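PDB 6FXO: bifunctional autolysin from Staphylococcus aureus subsp. aureus Mu50, which hydrolyses bacterial cell-wall peptidoglycan, its glycoside hydrolase family 73 module probably cutting the glycan strands as an N-acetylglucosaminidase. Local coordinates for residues M49-L54 and Y62-L67; G35-A40 and A211-W216. All blocks are in the same frame, centred on the assembly; numbering follows the deposited sequence.

Interaction 1: M49-L54 and Y62-L67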
loop_
_atom_site.group_PDB
_atom_site.type_symbol
_atom_site.label_atom_id
_atom_site.label_comp_id
_atom_site.label_asym_id
_atom_site.label_seq_id
_atom_site.Cartn_x
_atom_site.Cartn_y
_atom_site.Cartn_z
ATOM N N MET A 49 0.328 -16.004 -8.163
ATOM C CA MET A 49 -1.001 -15.507 -8.582
ATOM C C MET A 49 -2.209 -16.309 -8.087
ATOM O O MET A 49 -3.356 -15.830 -8.046
ATOM C CB MET A 49 -1.061 -15.551 -10.117
ATOM C CG MET A 49 -0.510 -14.359 -10.790
ATOM S SD MET A 49 -0.558 -14.626 -12.588
ATOM C CE MET A 49 -2.189 -15.034 -12.817
ATOM N N ASP A 50 -1.940 -17.515 -7.713
ATOM C CA ASP A 50 -2.948 -18.433 -7.238
ATOM C C ASP A 50 -3.625 -17.946 -6.026
ATOM O O ASP A 50 -3.276 -18.323 -4.936
ATOM C CB ASP A 50 -2.311 -19.824 -7.063
ATOM C CG ASP A 50 -3.278 -20.902 -6.628
ATOM O OD1 ASP A 50 -4.210 -21.205 -7.395
ATOM O OD2 ASP A 50 -3.061 -21.487 -5.552
ATOM N N THR A 51 -4.650 -17.139 -6.215
ATOM C CA THR A 51 -5.347 -16.622 -5.027
ATOM C C THR A 51 -5.861 -17.722 -4.121
ATOM O O THR A 51 -6.078 -17.464 -2.943
ATOM C CB THR A 51 -6.589 -15.827 -5.365
ATOM O OG1 THR A 51 -7.565 -16.745 -5.829
ATOM C CG2 THR A 51 -6.354 -14.759 -6.380
ATOM N N LYS A 52 -6.118 -18.916 -4.641
ATOM C CA LYS A 52 -6.594 -19.916 -3.735
ATOM C C LYS A 52 -5.550 -20.191 -2.682
ATOM O O LYS A 52 -5.882 -20.490 -1.542
ATOM C CB LYS A 52 -7.027 -21.229 -4.419
ATOM C CG LYS A 52 -8.150 -22.078 -3.719
ATOM C CD LYS A 52 -8.671 -21.717 -2.259
ATOM C CE LYS A 52 -9.810 -22.642 -1.770
ATOM N NZ LYS A 52 -10.453 -22.273 -0.435
ATOM N N ARG A 53 -4.278 -20.076 -3.062
ATOM C CA ARG A 53 -3.252 -20.322 -2.075
ATOM C C ARG A 53 -3.072 -19.091 -1.190
ATOM O O ARG A 53 -2.976 -19.249 0.022
ATOM C CB ARG A 53 -1.911 -20.685 -2.735
ATOM C CG ARG A 53 -0.728 -20.454 -1.807
ATOM C CD ARG A 53 0.582 -20.312 -2.548
ATOM N NE ARG A 53 1.587 -19.661 -1.706
ATOM C CZ ARG A 53 2.374 -18.677 -2.139
ATOM N NH1 ARG A 53 2.284 -18.250 -3.403
ATOM N NH2 ARG A 53 3.261 -18.128 -1.320
ATOM N N LEU A 54 -3.037 -17.860 -1.787
ATOM C CA LEU A 54 -2.872 -16.699 -0.986
ATOM C C LEU A 54 -4.025 -16.496 0.001
ATOM O O LEU A 54 -3.738 -16.051 1.098
ATOM C CB LEU A 54 -2.680 -15.499 -1.924
ATOM C CG LEU A 54 -1.766 -15.779 -3.122
ATOM C CD1 LEU A 54 -1.881 -14.669 -4.148
ATOM C CD2 LEU A 54 -0.318 -15.962 -2.652
ATOM N N TYR A 62 -3.639 -10.498 3.120
ATOM C CA TYR A 62 -3.733 -9.058 3.141
ATOM C C TYR A 62 -3.656 -8.371 1.805
ATOM O O TYR A 62 -3.957 -7.183 1.751
ATOM C CB TYR A 62 -2.971 -8.397 4.357
ATOM C CG TYR A 62 -3.698 -8.532 5.697
ATOM C CD1 TYR A 62 -3.749 -9.751 6.362
ATOM C CD2 TYR A 62 -4.402 -7.462 6.254
ATOM C CE1 TYR A 62 -4.481 -9.914 7.525
ATOM C CE2 TYR A 62 -5.150 -7.605 7.462
ATOM C CZ TYR A 62 -5.169 -8.819 8.073
ATOM O OH TYR A 62 -5.793 -8.932 9.295
ATOM N N GLN A 63 -3.243 -9.124 0.703
ATOM C CA GLN A 63 -3.156 -8.537 -0.619
ATOM C C GLN A 63 -4.570 -8.301 -1.143
ATOM O O GLN A 63 -4.751 -7.587 -2.110
ATOM C CB GLN A 63 -2.317 -9.373 -1.614
ATOM C CG GLN A 63 -2.806 -10.769 -1.986
ATOM C CD GLN A 63 -1.568 -11.474 -2.515
ATOM O OE1 GLN A 63 -1.154 -11.262 -3.728
ATOM N NE2 GLN A 63 -0.934 -12.318 -1.580
ATOM N N PHE A 64 -5.515 -8.983 -0.549
ATOM C CA PHE A 64 -6.939 -8.850 -0.907
ATOM C C PHE A 64 -7.677 -7.847 0.012
ATOM O O PHE A 64 -8.876 -7.636 -0.150
ATOM C CB PHE A 64 -7.659 -10.157 -0.985
ATOM C CG PHE A 64 -6.924 -11.254 -1.702
ATOM C CD1 PHE A 64 -6.640 -11.166 -3.095
ATOM C CD2 PHE A 64 -6.475 -12.362 -1.011
ATOM C CE1 PHE A 64 -5.935 -12.141 -3.696
ATOM C CE2 PHE A 64 -5.757 -13.353 -1.658
ATOM C CZ PHE A 64 -5.488 -13.240 -2.994
ATOM N N LEU A 65 -6.972 -7.284 1.012
ATOM C CA LEU A 65 -7.641 -6.324 1.883
ATOM C C LEU A 65 -8.002 -5.047 1.022
ATOM O O LEU A 65 -7.154 -4.579 0.275
ATOM C CB LEU A 65 -6.713 -5.880 3.068
ATOM C CG LEU A 65 -7.198 -4.776 4.008
ATOM C CD1 LEU A 65 -8.196 -5.375 5.121
ATOM C CD2 LEU A 65 -6.024 -3.935 4.604
ATOM N N ARG A 66 -9.199 -4.473 1.162
ATOM C CA ARG A 66 -9.506 -3.279 0.395
ATOM C C ARG A 66 -8.974 -1.998 1.051
ATOM O O ARG A 66 -9.337 -1.620 2.148
ATOM C CB ARG A 66 -11.043 -3.142 0.143
ATOM C CG ARG A 66 -11.702 -4.200 -0.759
ATOM C CD ARG A 66 -11.636 -3.939 -2.298
ATOM N NE ARG A 66 -12.447 -2.773 -2.642
ATOM C CZ ARG A 66 -13.661 -2.789 -3.200
ATOM N NH1 ARG A 66 -14.245 -3.942 -3.492
ATOM N NH2 ARG A 66 -14.311 -1.658 -3.414
ATOM N N LEU A 67 -8.026 -1.380 0.359
ATOM C CA LEU A 67 -7.298 -0.181 0.665
ATOM C C LEU A 67 -8.114 1.097 0.500
ATOM O O LEU A 67 -7.717 2.156 0.961
ATOM C CB LEU A 67 -6.045 -0.218 -0.291
ATOM C CG LEU A 67 -5.100 -1.483 -0.121
ATOM C CD1 LEU A 67 -3.893 -1.417 -0.997
ATOM C CD2 LEU A 67 -4.546 -1.491 1.391
#

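Interaction 2: G35-A40 and A211-W216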
loop_
_atom_site.group_PDB
_atom_site.type_symbol
_atom_site.label_atom_id
_atom_site.label_comp_id
_atom_site.label_asym_id
_atom_site.label_seq_id
_atom_site.Cartn_x
_atom_site.Cartn_y
_atom_site.Cartn_z
ATOM N N GLY A 35 18.428 -8.556 -4.192
ATOM C CA GLY A 35 19.320 -7.732 -5.000
ATOM C C GLY A 35 19.583 -8.168 -6.420
ATOM O O GLY A 35 20.417 -7.579 -7.109
ATOM N N LYS A 36 18.880 -9.212 -6.859
ATOM C CA LYS A 36 19.050 -9.710 -8.206
ATOM C C LYS A 36 17.828 -10.395 -8.802
ATOM O O LYS A 36 17.277 -11.329 -8.222
ATOM C CB LYS A 36 20.267 -10.666 -8.334
ATOM C CG LYS A 36 20.123 -11.715 -9.469
ATOM C CD LYS A 36 21.176 -11.666 -10.629
ATOM C CE LYS A 36 20.559 -11.431 -12.011
ATOM N NZ LYS A 36 20.874 -12.455 -13.068
ATOM N N TRP A 37 17.436 -9.936 -9.987
ATOM C CA TRP A 37 16.281 -10.509 -10.640
ATOM C C TRP A 37 16.576 -11.352 -11.855
ATOM O O TRP A 37 17.649 -11.291 -12.462
ATOM C CB TRP A 37 15.269 -9.426 -10.988
ATOM C CG TRP A 37 14.634 -8.811 -9.777
ATOM C CD1 TRP A 37 13.520 -9.248 -9.115
ATOM C CD2 TRP A 37 15.081 -7.640 -9.082
ATOM N NE1 TRP A 37 13.247 -8.419 -8.051
ATOM C CE2 TRP A 37 14.191 -7.424 -8.012
ATOM C CE3 TRP A 37 16.149 -6.757 -9.265
ATOM C CZ2 TRP A 37 14.343 -6.356 -7.127
ATOM C CZ3 TRP A 37 16.294 -5.703 -8.387
ATOM C CH2 TRP A 37 15.399 -5.510 -7.333
ATOM N N THR A 38 15.591 -12.155 -12.191
ATOM C CA THR A 38 15.675 -13.044 -13.328
ATOM C C THR A 38 14.270 -13.268 -13.750
ATOM O O THR A 38 13.374 -13.145 -12.928
ATOM C CB THR A 38 16.318 -14.301 -12.893
ATOM O OG1 THR A 38 17.512 -13.919 -12.222
ATOM C CG2 THR A 38 16.656 -15.181 -14.049
ATOM N N ASP A 39 14.050 -13.553 -15.010
ATOM C CA ASP A 39 12.660 -13.753 -15.369
ATOM C C ASP A 39 12.038 -15.008 -14.803
ATOM O O ASP A 39 12.653 -16.067 -14.823
ATOM C CB ASP A 39 12.445 -13.676 -16.891
ATOM C CG ASP A 39 13.669 -13.328 -17.718
ATOM O OD1 ASP A 39 13.984 -12.125 -17.836
ATOM O OD2 ASP A 39 14.287 -14.257 -18.277
ATOM N N ALA A 40 10.798 -14.880 -14.315
ATOM C CA ALA A 40 10.063 -16.003 -13.742
ATOM C C ALA A 40 9.484 -16.961 -14.793
ATOM O O ALA A 40 9.214 -16.517 -15.886
ATOM C CB ALA A 40 8.946 -15.476 -12.857
ATOM N N ALA A 211 4.459 -3.590 -10.727
ATOM C CA ALA A 211 5.869 -3.938 -10.770
ATOM C C ALA A 211 6.049 -5.292 -11.402
ATOM O O ALA A 211 5.094 -6.062 -11.495
ATOM C CB ALA A 211 6.453 -3.950 -9.363
ATOM N N THR A 212 7.274 -5.585 -11.832
ATOM C CA THR A 212 7.546 -6.857 -12.454
ATOM C C THR A 212 7.671 -8.025 -11.507
ATOM O O THR A 212 7.360 -9.149 -11.884
ATOM C CB THR A 212 8.718 -6.737 -13.457
ATOM O OG1 THR A 212 9.820 -6.023 -12.870
ATOM C CG2 THR A 212 8.288 -6.047 -14.744
ATOM N N ASP A 213 8.116 -7.767 -10.275
ATOM C CA ASP A 213 8.269 -8.837 -9.286
ATOM C C ASP A 213 6.944 -9.545 -9.018
ATOM O O ASP A 213 5.967 -8.918 -8.648
ATOM C CB ASP A 213 8.664 -8.192 -7.970
ATOM C CG ASP A 213 9.445 -9.064 -7.034
ATOM O OD1 ASP A 213 9.044 -10.241 -6.843
ATOM O OD2 ASP A 213 10.387 -8.544 -6.406
ATOM N N VAL A 214 6.935 -10.849 -9.096
ATOM C CA VAL A 214 5.793 -11.665 -8.882
ATOM C C VAL A 214 5.430 -11.808 -7.505
ATOM O O VAL A 214 4.323 -12.291 -7.210
ATOM C CB VAL A 214 6.059 -13.036 -9.543
ATOM C CG1 VAL A 214 6.442 -12.816 -11.035
ATOM C CG2 VAL A 214 7.206 -13.768 -8.791
ATOM N N ASP A 215 6.370 -11.415 -6.613
ATOM C CA ASP A 215 6.189 -11.476 -5.176
ATOM C C ASP A 215 5.806 -10.141 -4.564
ATOM O O ASP A 215 5.545 -10.087 -3.351
ATOM C CB ASP A 215 7.439 -12.074 -4.454
ATOM C CG ASP A 215 7.519 -13.579 -4.593
ATOM O OD1 ASP A 215 6.595 -14.283 -4.075
ATOM O OD2 ASP A 215 8.520 -14.066 -5.172
ATOM N N TRP A 216 5.764 -9.090 -5.385
ATOM C CA TRP A 216 5.401 -7.774 -4.863
ATOM C C TRP A 216 4.076 -7.651 -4.029
ATOM O O TRP A 216 4.122 -6.862 -3.116
ATOM C CB TRP A 216 5.283 -6.835 -6.050
ATOM C CG TRP A 216 5.070 -5.327 -5.649
ATOM C CD1 TRP A 216 6.035 -4.375 -5.425
ATOM C CD2 TRP A 216 3.790 -4.679 -5.393
ATOM N NE1 TRP A 216 5.443 -3.164 -5.047
ATOM C CE2 TRP A 216 4.062 -3.345 -5.016
ATOM C CE3 TRP A 216 2.463 -5.118 -5.477
ATOM C CZ2 TRP A 216 3.043 -2.435 -4.726
ATOM C CZ3 TRP A 216 1.441 -4.218 -5.235
ATOM C CH2 TRP A 216 1.740 -2.880 -4.864
#

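Interaction 1: M49-L54 and Y62-L67
Leu54 and Gln63 mark the nearest approach of the two backbones, with their CA atoms 8.2 Å apart; at that separation side chains bridge the gap. Residues 51-54 form the first turn of helix 51-56, and 62-64 are the end of a short 3-10 segment. The helix starts at Asp50, the N-cap: its carbonyl O accepts from both Arg53 N and Leu54 N, and its carboxylate OD2 adds a weak capping bond from Arg53 N at 3.1 Å. Leu54 points its CB toward 62-67, while Thr51 meets it with the flank of its side chain, through CB and CG2. Phe64 enters between them with the far end of its ring. Phe64 CZ lies 3.7 Å from Thr51 CB and 3.8 Å from Leu54 CB, both meeting the ring obliquely, while Thr51 CG2 touches Phe64 CE1 at 3.8 Å. The ring is backed by its own neighbour, since Gln63 CG lies over the centre of one face, 3.7 Å above the plane. Gln63 CG is set between its backbone N and carbonyl carbon (chi1 64°), from where the extended chain runs across Leu54 at about a right angle. Leu54 CD1 then packs on the amide, 3.5 Å from Gln63 OE1, and Leu54 CB is 3.6 Å from Gln63 NE2. That nitrogen is satisfied by Leu60 O and by Asn218 OD1 of helix 216-231, which fixes the rotation of the buried amide; the OG1 of Thr51 likewise bonds to Pro241 O. Phe64 also meets the ring of Tyr196, and its backbone pairs with Asp239. The contact joins the first turn of an N-capped helix to the 3-10 turn that follows it in the chain, beside strand 237-242 and helices 195-200 and 216-231.

Interaction 2: G35-A40 and A211-W216
Asp213 reaches Trp37 by the end of its side chain, across backbones whose CA atoms at these two residues stand 8.3 Å apart. Its CB stays clear of 35-40, but with CG swung anti to the backbone N (chi1 -154°) the carboxylate is carried toward the indole. Asp213 CG comes to 4.0 Å from Trp37 NE1, and Asp213 OD2 to 3.3 Å from the same nitrogen. The N-H points nearly straight at OD2, which lies at the ring edge in the indole plane, while the carboxylate is turned almost perpendicular to the ring, 85° between the planes. This hydrogen bond is weak, and it is doubtful as well, because NE1 is modelled too close to another atom. Asp213 OD1 turns back on its own chain and accepts from Asp215 N at 2.9 Å, met on its anti side and well out of the carboxylate plane. That bond makes an Asx turn, superposed on a type I beta turn from Asp213 to Trp216; one oxygen thus makes a capping bond inside the turn that precedes helix 216-231, and the other faces the loop ahead of helix 42-49. Residues 211-216 lie within the glucosaminidase region (GH73, lysozyme clan), and 35-40 closes against it from earlier in the chain. Gln31 also lies against the Asp213 side chain, and NE of Arg199 in helix 195-200 donates a hydrogen bond to the carbonyl O of Asp213. One residue further on, the contact becomes apolar. Val214 and Ala40 have their CA atoms 7.8 Å apart and point their CB atoms at each other, yet meet loosely, with Val214 CG1 4.1 Å from Ala40 CB. Ala40 leans on Val45 as well, whereas Val214 is buried against Ala48, Arg199 and Trp200.

Interaction 1 is nested along the chain inside the long loop that interaction 2 closes. Their centres are 18 Å apart and their nearest atoms about 6 Å, so the two do not touch, yet they share neighbours. Helix 42-49 leads from Ala40 of interaction 2 to Met49 at the start of interaction 1. Asn218, in helix 216-231, joins them more directly: its ND2 bonds to Asp215 OD1 of 211-216, and its OD1 accepts from Gln63 of 62-67. Trp200 is another common neighbour, touched by both Met49 and Val214. Through Trp200 and Val214, 49-54 and 35-40 both pack from earlier in the chain against the glucosaminidase region.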